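Local atomic coordinates of maleylacetate reductase (Rhizobium, PDB entry 3W5S), a protein that catalyses the NADH-dependent reduction of maleylacetate to 3-oxoadipate in the breakdown of gamma-resorcylate, working as a homodimer. Residues A[259-264]-A[355-360]; A[156-161]-A[253-258]. All coordinates share one frame; numbering follows the deposited sequence. Where two conformers were deposited one is given.

Contact 1. Residues A[259-264]-A[355-360]. With SO4 (sulfate ion), chain C.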
ATOM      1  N   HIS A 259      -1.062   9.828 -19.858  1.00 12.28           N
ATOM      2  CA  HIS A 259       0.262   9.248 -19.980  1.00 11.93           C
ATOM      3  C   HIS A 259       0.547   8.789 -21.406  1.00 13.32           C
ATOM      4  O   HIS A 259       1.675   8.957 -21.880  1.00 14.00           O
ATOM      5  CB  HIS A 259       0.515   8.145 -18.937  1.00 12.23           C
ATOM      6  CG  HIS A 259       0.624   8.662 -17.530  1.00 12.60           C
ATOM      7  ND1 HIS A 259      -0.480   9.062 -16.800  1.00 12.53           N
ATOM      8  CD2 HIS A 259       1.687   8.813 -16.704  1.00 13.52           C
ATOM      9  CE1 HIS A 259      -0.096   9.471 -15.600  1.00 12.85           C
ATOM     10  NE2 HIS A 259       1.207   9.311 -15.512  1.00 12.85           N
ATOM     11  N   LYS A 260      -0.462   8.262 -22.107  1.00 14.31           N
ATOM     12  CA  LYS A 260      -0.276   7.837 -23.495  1.00 14.30           C
ATOM     13  C   LYS A 260       0.151   9.019 -24.356  1.00 14.52           C
ATOM     14  O   LYS A 260       1.084   8.889 -25.149  1.00 14.77           O
ATOM     15  CB  LYS A 260      -1.557   7.208 -24.064  1.00 13.93           C
ATOM     16  CG  LYS A 260      -1.399   6.723 -25.526  1.00 16.54           C
ATOM     17  CD  LYS A 260      -0.380   5.610 -25.657  1.00 17.46           C
ATOM     18  CE  LYS A 260      -0.077   5.329 -27.115  1.00 19.31           C
ATOM     19  NZ  LYS A 260       0.886   4.170 -27.213  1.00 22.99           N
ATOM     20  N   LEU A 261      -0.548  10.141 -24.215  1.00 14.71           N
ATOM     21  CA  LEU A 261      -0.207  11.307 -25.041  1.00 15.25           C
ATOM     22  C   LEU A 261       1.187  11.820 -24.684  1.00 15.44           C
ATOM     23  O   LEU A 261       1.974  12.197 -25.578  1.00 16.03           O
ATOM     24  CB  LEU A 261      -1.228  12.428 -24.886  1.00 15.57           C
ATOM     25  CG  LEU A 261      -2.620  12.069 -25.377  1.00 16.20           C
ATOM     26  CD1 LEU A 261      -3.509  13.324 -25.392  1.00 18.59           C
ATOM     27  CD2 LEU A 261      -2.605  11.431 -26.755  1.00 19.99           C
ATOM     28  N   CYS A 262       1.525  11.827 -23.395  1.00 14.83           N
ATOM     29  CA  CYS A 262       2.868  12.267 -22.995  1.00 15.04           C
ATOM     30  C   CYS A 262       3.935  11.368 -23.609  1.00 15.29           C
ATOM     31  O   CYS A 262       4.968  11.846 -24.097  1.00 15.96           O
ATOM     32  CB  CYS A 262       3.033  12.285 -21.475  1.00 15.73           C
ATOM     33  SG  CYS A 262       2.098  13.588 -20.664  1.00 16.16           S
ATOM     34  N   HIS A 263       3.722  10.063 -23.566  1.00 15.45           N
ATOM     35  CA  HIS A 263       4.703   9.154 -24.142  1.00 15.76           C
ATOM     36  C   HIS A 263       4.818   9.276 -25.649  1.00 16.68           C
ATOM     37  O   HIS A 263       5.919   9.170 -26.205  1.00 17.75           O
ATOM     38  CB  HIS A 263       4.396   7.717 -23.730  1.00 16.19           C
ATOM     39  CG  HIS A 263       4.440   7.538 -22.254  1.00 17.55           C
ATOM     40  ND1 HIS A 263       3.821   6.499 -21.601  1.00 18.71           N
ATOM     41  CD2 HIS A 263       4.950   8.346 -21.291  1.00 18.38           C
ATOM     42  CE1 HIS A 263       4.001   6.639 -20.297  1.00 19.77           C
ATOM     43  NE2 HIS A 263       4.669   7.760 -20.083  1.00 18.93           N
ATOM     44  N   THR A 264       3.691   9.511 -26.306  1.00 17.04           N
ATOM     45  CA  THR A 264       3.670   9.651 -27.745  1.00 17.65           C
ATOM     46  C   THR A 264       4.479  10.888 -28.160  1.00 17.94           C
ATOM     47  O   THR A 264       5.419  10.791 -28.963  1.00 18.98           O
ATOM     48  CB  THR A 264       2.221   9.760 -28.233  1.00 17.90           C
ATOM     49  OG1 THR A 264       1.507   8.540 -27.946  1.00 18.57           O
ATOM     50  CG2 THR A 264       2.195  10.018 -29.745  1.00 18.28           C
ATOM     51  N   THR A 355      -9.846  11.480 -34.068  1.00 26.30           N
ATOM     52  CA  THR A 355     -10.489  12.795 -34.167  1.00 26.56           C
ATOM     53  C   THR A 355     -10.489  13.536 -32.826  1.00 25.46           C
ATOM     54  O   THR A 355     -10.079  14.701 -32.744  1.00 24.10           O
ATOM     55  CB  THR A 355     -11.909  12.683 -34.777  1.00 28.12           C
ATOM     56  OG1 THR A 355     -11.798  12.249 -36.145  1.00 31.56           O
ATOM     57  CG2 THR A 355     -12.609  14.030 -34.737  1.00 30.21           C
ATOM     58  N   ALA A 356     -10.910  12.839 -31.775  1.00 24.16           N
ATOM     59  CA  ALA A 356     -10.914  13.397 -30.432  1.00 23.46           C
ATOM     60  C   ALA A 356      -9.514  13.759 -29.941  1.00 22.75           C
ATOM     61  O   ALA A 356      -9.322  14.828 -29.365  1.00 21.94           O
ATOM     62  CB  ALA A 356     -11.591  12.434 -29.469  1.00 22.88           C
ATOM     63  N   ILE A 357      -8.536  12.883 -30.184  1.00 22.50           N
ATOM     64  CA  ILE A 357      -7.174  13.145 -29.718  1.00 21.89           C
ATOM     65  C   ILE A 357      -6.618  14.356 -30.456  1.00 21.98           C
ATOM     66  O   ILE A 357      -6.012  15.241 -29.849  1.00 20.70           O
ATOM     67  CB  ILE A 357      -6.243  11.921 -29.918  1.00 22.56           C
ATOM     68  CG1 ILE A 357      -6.680  10.771 -29.008  1.00 23.61           C
ATOM     69  CG2 ILE A 357      -4.763  12.317 -29.662  1.00 21.79           C
ATOM     70  CD1 ILE A 357      -5.872   9.462 -29.198  1.00 25.99           C
ATOM     71  N   ARG A 358      -6.863  14.424 -31.766  1.00 22.74           N
ATOM     72  CA  ARG A 358      -6.376  15.562 -32.551  1.00 23.35           C
ATOM     73  C   ARG A 358      -6.932  16.892 -32.005  1.00 23.01           C
ATOM     74  O   ARG A 358      -6.186  17.868 -31.871  1.00 22.68           O
ATOM     75  CB  ARG A 358      -6.694  15.387 -34.043  1.00 24.61           C
ATOM     76  CG  ARG A 358      -6.301  16.577 -34.919  1.00 27.47           C
ATOM     77  CD  ARG A 358      -4.800  16.791 -34.927  1.00 30.83           C
ATOM     78  NE  ARG A 358      -4.425  17.849 -35.872  1.00 34.30           N
ATOM     79  CZ  ARG A 358      -4.394  19.145 -35.571  1.00 36.07           C
ATOM     80  NH1 ARG A 358      -4.705  19.563 -34.339  1.00 35.09           N
ATOM     81  NH2 ARG A 358      -4.039  20.022 -36.498  1.00 36.45           N
ATOM     82  N   ALA A 359      -8.223  16.913 -31.675  1.00 22.65           N
ATOM     83  CA  ALA A 359      -8.847  18.126 -31.136  1.00 22.32           C
ATOM     84  C   ALA A 359      -8.261  18.500 -29.795  1.00 21.04           C
ATOM     85  O   ALA A 359      -8.035  19.669 -29.508  1.00 21.37           O
ATOM     86  CB  ALA A 359     -10.342  17.939 -31.009  1.00 23.58           C
ATOM     87  N   LEU A 360      -8.027  17.496 -28.953  1.00 19.84           N
ATOM     88  CA  LEU A 360      -7.401  17.743 -27.653  1.00 17.83           C
ATOM     89  C   LEU A 360      -6.002  18.333 -27.814  1.00 18.40           C
ATOM     90  O   LEU A 360      -5.638  19.306 -27.136  1.00 18.60           O
ATOM     91  CB  LEU A 360      -7.381  16.453 -26.822  1.00 17.88           C
ATOM     92  CG  LEU A 360      -6.977  16.500 -25.352  1.00 17.39           C
ATOM     93  CD1 LEU A 360      -7.450  15.217 -24.660  1.00 18.94           C
ATOM     94  CD2 LEU A 360      -5.458  16.651 -25.231  1.00 18.79           C
TER
HETATM   95  S   SO4 C 401       5.985   9.095 -16.822  1.00 17.28           S
HETATM   96  O1  SO4 C 401       5.188   8.150 -16.008  1.00 18.94           O
HETATM   97  O2  SO4 C 401       5.232   9.487 -17.996  1.00 21.29           O
HETATM   98  O3  SO4 C 401       6.304  10.276 -16.040  1.00 17.63           O
HETATM   99  O4  SO4 C 401       7.163   8.392 -17.307  1.00 21.68           O
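L261 of helix 257-269 and the pair I357 and L360 of helix 354-366 meet through their methyl groups in the alpha-helical C-terminal domain. The two branches of L261 divide the work: CD2 lies 3.7 Å from I357 CG2, and CD1 lies 3.9 Å from L360 CD2. I357 presents its short branch, for with CG1 beside the backbone N (chi1 -67°) CG2 stands anti to that N. Branched aliphatic residues suit this buried seam, since a forked end can meet two neighbours at once. L280 and A341 also pack on L261, so helices 273-289 and 334-341 enclose the same leucine.

Hydrogen bonds are found within helix 257-269 and on its sulfate-facing flank. K260 O accepts both T264 N and T264 OG1, the hydroxyl at 2.9 Å and from the opposite face of the carbonyl plane. H263 NE2 donates to sulfate O2 at 2.8 Å with an N-H...O angle of 153°, and ND1 of the same ring is hydrogen-bonded to Y346 OH, so both ring nitrogens are engaged and its rotation is fixed. Replacing H263 by an alanine is likely to leave sulfate O2 without this donor and Y346 OH without its ring partner. H259 also turns its edge to the anion, bringing CD2 to 3.6 Å from sulfate O1. H273 NE2, H277 NE2 and N190 ND2 also hydrogen-bond the sulfate.

The helix is thus two-sided: hydrocarbon faces helix 354-366, while imidazoles, recalling the metal site of iron-containing alcohol dehydrogenases, line a polar pocket whose sulfate, probably from the crystallisation liquor, is consistent with a site suited to an anionic group.

Contact 2. Residues A[156-161]-A[253-258]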
ATOM      1  N   LYS A 156       8.362   5.708 -28.464  1.00 23.44           N
ATOM      2  CA  LYS A 156       8.519   5.290 -27.082  1.00 22.94           C
ATOM      3  C   LYS A 156       7.475   4.222 -26.804  1.00 24.15           C
ATOM      4  O   LYS A 156       6.296   4.388 -27.144  1.00 26.18           O
ATOM      5  CB  LYS A 156       8.329   6.485 -26.155  1.00 22.37           C
ATOM      6  CG  LYS A 156       8.548   6.208 -24.686  1.00 22.50           C
ATOM      7  CD  LYS A 156       8.332   7.547 -23.972  1.00 26.72           C
ATOM      8  CE  LYS A 156       9.377   7.833 -22.965  1.00 26.08           C
ATOM      9  NZ  LYS A 156       9.101   9.139 -22.283  1.00 20.93           N
ATOM     10  N   THR A 157       7.914   3.094 -26.281  1.00 23.93           N
ATOM     11  CA  THR A 157       6.978   2.023 -25.942  1.00 25.35           C
ATOM     12  C   THR A 157       7.162   1.673 -24.483  1.00 23.79           C
ATOM     13  O   THR A 157       8.277   1.731 -23.967  1.00 24.37           O
ATOM     14  CB  THR A 157       7.204   0.767 -26.767  1.00 26.40           C
ATOM     15  OG1 THR A 157       8.569   0.371 -26.638  1.00 28.90           O
ATOM     16  CG2 THR A 157       6.880   1.011 -28.225  1.00 28.36           C
ATOM     17  N   THR A 158       6.071   1.329 -23.809  0.50 23.53           N
ATOM     18  CA  THR A 158       6.118   0.990 -22.390  0.50 22.69           C
ATOM     19  C   THR A 158       5.955  -0.504 -22.152  0.50 22.65           C
ATOM     20  O   THR A 158       5.220  -1.199 -22.871  0.50 24.13           O
ATOM     21  CB  THR A 158       5.068   1.755 -21.559  0.50 22.70           C
ATOM     22  OG1 THR A 158       3.796   1.689 -22.214  0.50 22.82           O
ATOM     23  CG2 THR A 158       5.473   3.201 -21.386  0.50 22.27           C
ATOM     24  N   LEU A 159       6.676  -0.979 -21.142  1.00 22.09           N
ATOM     25  CA  LEU A 159       6.619  -2.349 -20.658  1.00 22.82           C
ATOM     26  C   LEU A 159       6.391  -2.275 -19.160  1.00 21.61           C
ATOM     27  O   LEU A 159       6.790  -1.304 -18.500  1.00 19.04           O
ATOM     28  CB  LEU A 159       7.971  -3.059 -20.853  1.00 23.70           C
ATOM     29  CG  LEU A 159       8.570  -3.344 -22.221  1.00 26.89           C
ATOM     30  CD1 LEU A 159      10.060  -3.615 -22.045  1.00 28.96           C
ATOM     31  CD2 LEU A 159       7.870  -4.526 -22.862  1.00 28.69           C
ATOM     32  N   ARG A 160       5.782  -3.324 -18.616  1.00 22.71           N
ATOM     33  CA  ARG A 160       5.594  -3.441 -17.177  1.00 23.09           C
ATOM     34  C   ARG A 160       5.945  -4.865 -16.772  1.00 23.07           C
ATOM     35  O   ARG A 160       5.537  -5.819 -17.463  1.00 24.80           O
ATOM     36  CB  ARG A 160       4.143  -3.067 -16.805  1.00 25.26           C
ATOM     37  CG  ARG A 160       3.655  -3.570 -15.446  1.00 29.56           C
ATOM     38  CD  ARG A 160       2.151  -3.356 -15.238  1.00 32.76           C
ATOM     39  NE  ARG A 160       1.849  -1.982 -14.855  1.00 36.91           N
ATOM     40  CZ  ARG A 160       1.542  -1.566 -13.625  1.00 36.55           C
ATOM     41  NH1 ARG A 160       1.447  -2.423 -12.604  1.00 37.25           N
ATOM     42  NH2 ARG A 160       1.296  -0.277 -13.425  1.00 36.30           N
ATOM     43  N   GLY A 161       6.690  -5.020 -15.679  1.00 21.27           N
ATOM     44  CA  GLY A 161       7.017  -6.355 -15.168  1.00 22.01           C
ATOM     45  C   GLY A 161       7.825  -6.304 -13.893  1.00 21.33           C
ATOM     46  O   GLY A 161       8.391  -5.263 -13.541  1.00 20.48           O
ATOM     47  N   VAL A 253      -1.900   0.945 -10.157  1.00 17.20           N
ATOM     48  CA  VAL A 253      -3.152   0.859 -10.913  1.00 17.24           C
ATOM     49  C   VAL A 253      -3.019   1.208 -12.383  1.00 17.08           C
ATOM     50  O   VAL A 253      -3.959   1.018 -13.158  1.00 19.20           O
ATOM     51  CB  VAL A 253      -4.320   1.678 -10.283  1.00 16.78           C
ATOM     52  CG1 VAL A 253      -4.519   1.286  -8.812  1.00 18.27           C
ATOM     53  CG2 VAL A 253      -4.077   3.212 -10.444  1.00 16.68           C
ATOM     54  N   GLY A 254      -1.870   1.747 -12.771  1.00 17.63           N
ATOM     55  CA  GLY A 254      -1.634   1.977 -14.171  1.00 18.99           C
ATOM     56  C   GLY A 254      -2.027   3.370 -14.607  1.00 18.88           C
ATOM     57  O   GLY A 254      -2.105   4.299 -13.790  1.00 20.28           O
ATOM     58  N   MET A 255      -2.212   3.509 -15.922  1.00 20.00           N
ATOM     59  CA  MET A 255      -2.325   4.836 -16.518  1.00 19.44           C
ATOM     60  C   MET A 255      -3.268   4.829 -17.710  1.00 18.01           C
ATOM     61  O   MET A 255      -3.809   3.782 -18.119  1.00 18.93           O
ATOM     62  CB  MET A 255      -0.931   5.402 -16.844  1.00 21.01           C
ATOM     63  CG  MET A 255      -0.137   4.512 -17.801  1.00 21.12           C
ATOM     64  SD  MET A 255       1.686   4.791 -17.987  1.00 22.04           S
ATOM     65  CE  MET A 255       2.066   3.254 -18.795  1.00 20.32           C
ATOM     66  N   SER A 256      -3.483   6.030 -18.238  1.00 15.39           N
ATOM     67  CA  SER A 256      -4.548   6.215 -19.203  1.00 15.16           C
ATOM     68  C   SER A 256      -4.142   7.231 -20.274  1.00 15.27           C
ATOM     69  O   SER A 256      -2.939   7.392 -20.570  1.00 14.06           O
ATOM     70  CB  SER A 256      -5.834   6.605 -18.450  1.00 15.18           C
ATOM     71  OG  SER A 256      -6.976   6.597 -19.296  1.00 15.84           O
ATOM     72  N   LEU A 257      -5.139   7.887 -20.859  1.00 14.75           N
ATOM     73  CA  LEU A 257      -4.922   8.810 -21.988  1.00 14.69           C
ATOM     74  C   LEU A 257      -3.821   9.821 -21.766  1.00 13.73           C
ATOM     75  O   LEU A 257      -3.015  10.069 -22.683  1.00 13.67           O
ATOM     76  CB  LEU A 257      -6.245   9.537 -22.337  1.00 14.87           C
ATOM     77  CG  LEU A 257      -6.140  10.673 -23.358  1.00 16.62           C
ATOM     78  CD1 LEU A 257      -5.751  10.123 -24.707  1.00 18.10           C
ATOM     79  CD2 LEU A 257      -7.447  11.479 -23.387  1.00 18.40           C
ATOM     80  N   HIS A 258      -3.778  10.444 -20.591  1.00 13.12           N
ATOM     81  CA  HIS A 258      -2.787  11.473 -20.383  1.00 12.52           C
ATOM     82  C   HIS A 258      -1.358  10.930 -20.537  1.00 12.70           C
ATOM     83  O   HIS A 258      -0.542  11.504 -21.278  1.00 12.23           O
ATOM     84  CB  HIS A 258      -2.933  12.107 -19.009  1.00 12.82           C
ATOM     85  CG  HIS A 258      -1.810  13.022 -18.679  1.00 12.72           C
ATOM     86  ND1 HIS A 258      -1.755  14.327 -19.128  1.00 13.52           N
ATOM     87  CD2 HIS A 258      -0.637  12.797 -18.032  1.00 13.58           C
ATOM     88  CE1 HIS A 258      -0.640  14.892 -18.700  1.00 12.42           C
ATOM     89  NE2 HIS A 258       0.070  13.976 -18.057  1.00 12.80           N
TER
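T158, in one of its two conformers, and M255 point their side chains at each other and meet tip to tip, the methyl CE of M255 stopping 4.1 Å from T158 OG1. The methionine does not start out in that direction. Its CG sits between the backbone N and the carbonyl carbon (chi1 59°), and from there the chain runs extended, carrying CE across to the strand. A long, unbranched side chain suits this task, because the backbones stand well apart, with 11.0 Å between T158 CA and M255 CA. The threonine hydroxyl is not left to the methyl group: it is hydrogen-bonded to Y346 OH, and M255 packs against the same tyrosine.

R160 reaches the loop in another way. Its chain leaves the strand extended, then bends at chi3 (-80°), and NH2 comes to 3.8 Å from G254 CA, with the guanidinium set obliquely to that carbon. This is a van der Waals approach; the polar ties include that of R160 NH1, which hydrogen-bonds G251 O near the end of helix 233-253. G254 follows that helix with a positive phi of 93°, and its backbone angles would press a CB against the preceding carbonyl O, so glycine fits the place.

Strand 155-160 pairs antiparallel with 147-152, whose I147 touches both R160 and M255. The two-stranded hairpin, in the N-terminal family region, therefore lies against the connection from helix 233-253 to helix 257-269 in the helical C-terminal region, bridging the two parts of the subunit, while M255 also touches E197 of helix 181-198.

How the contacts relate
From the N terminus, the chain first passes strand 155-160, then runs through 91 intervening residues, 61 of them helical, before 253-258 closes contact 2. Directly afterwards 259-264 opens contact 1, which closes after 90 intervening residues at 355-360. The two loops are therefore in series, neither nesting nor crossing, and helix 257-269 is shared by both. Contact 2 ties the hairpin of the N-terminal family region to the helical C-terminal region; contact 1 brings the last helix, 354-366, against helix 257-269. Their centres lie about 14 Å apart, yet they touch: H263 CE1 is 3.8 Å from M255 SD, and L360 CD1 is 3.9 Å from L257 CD2.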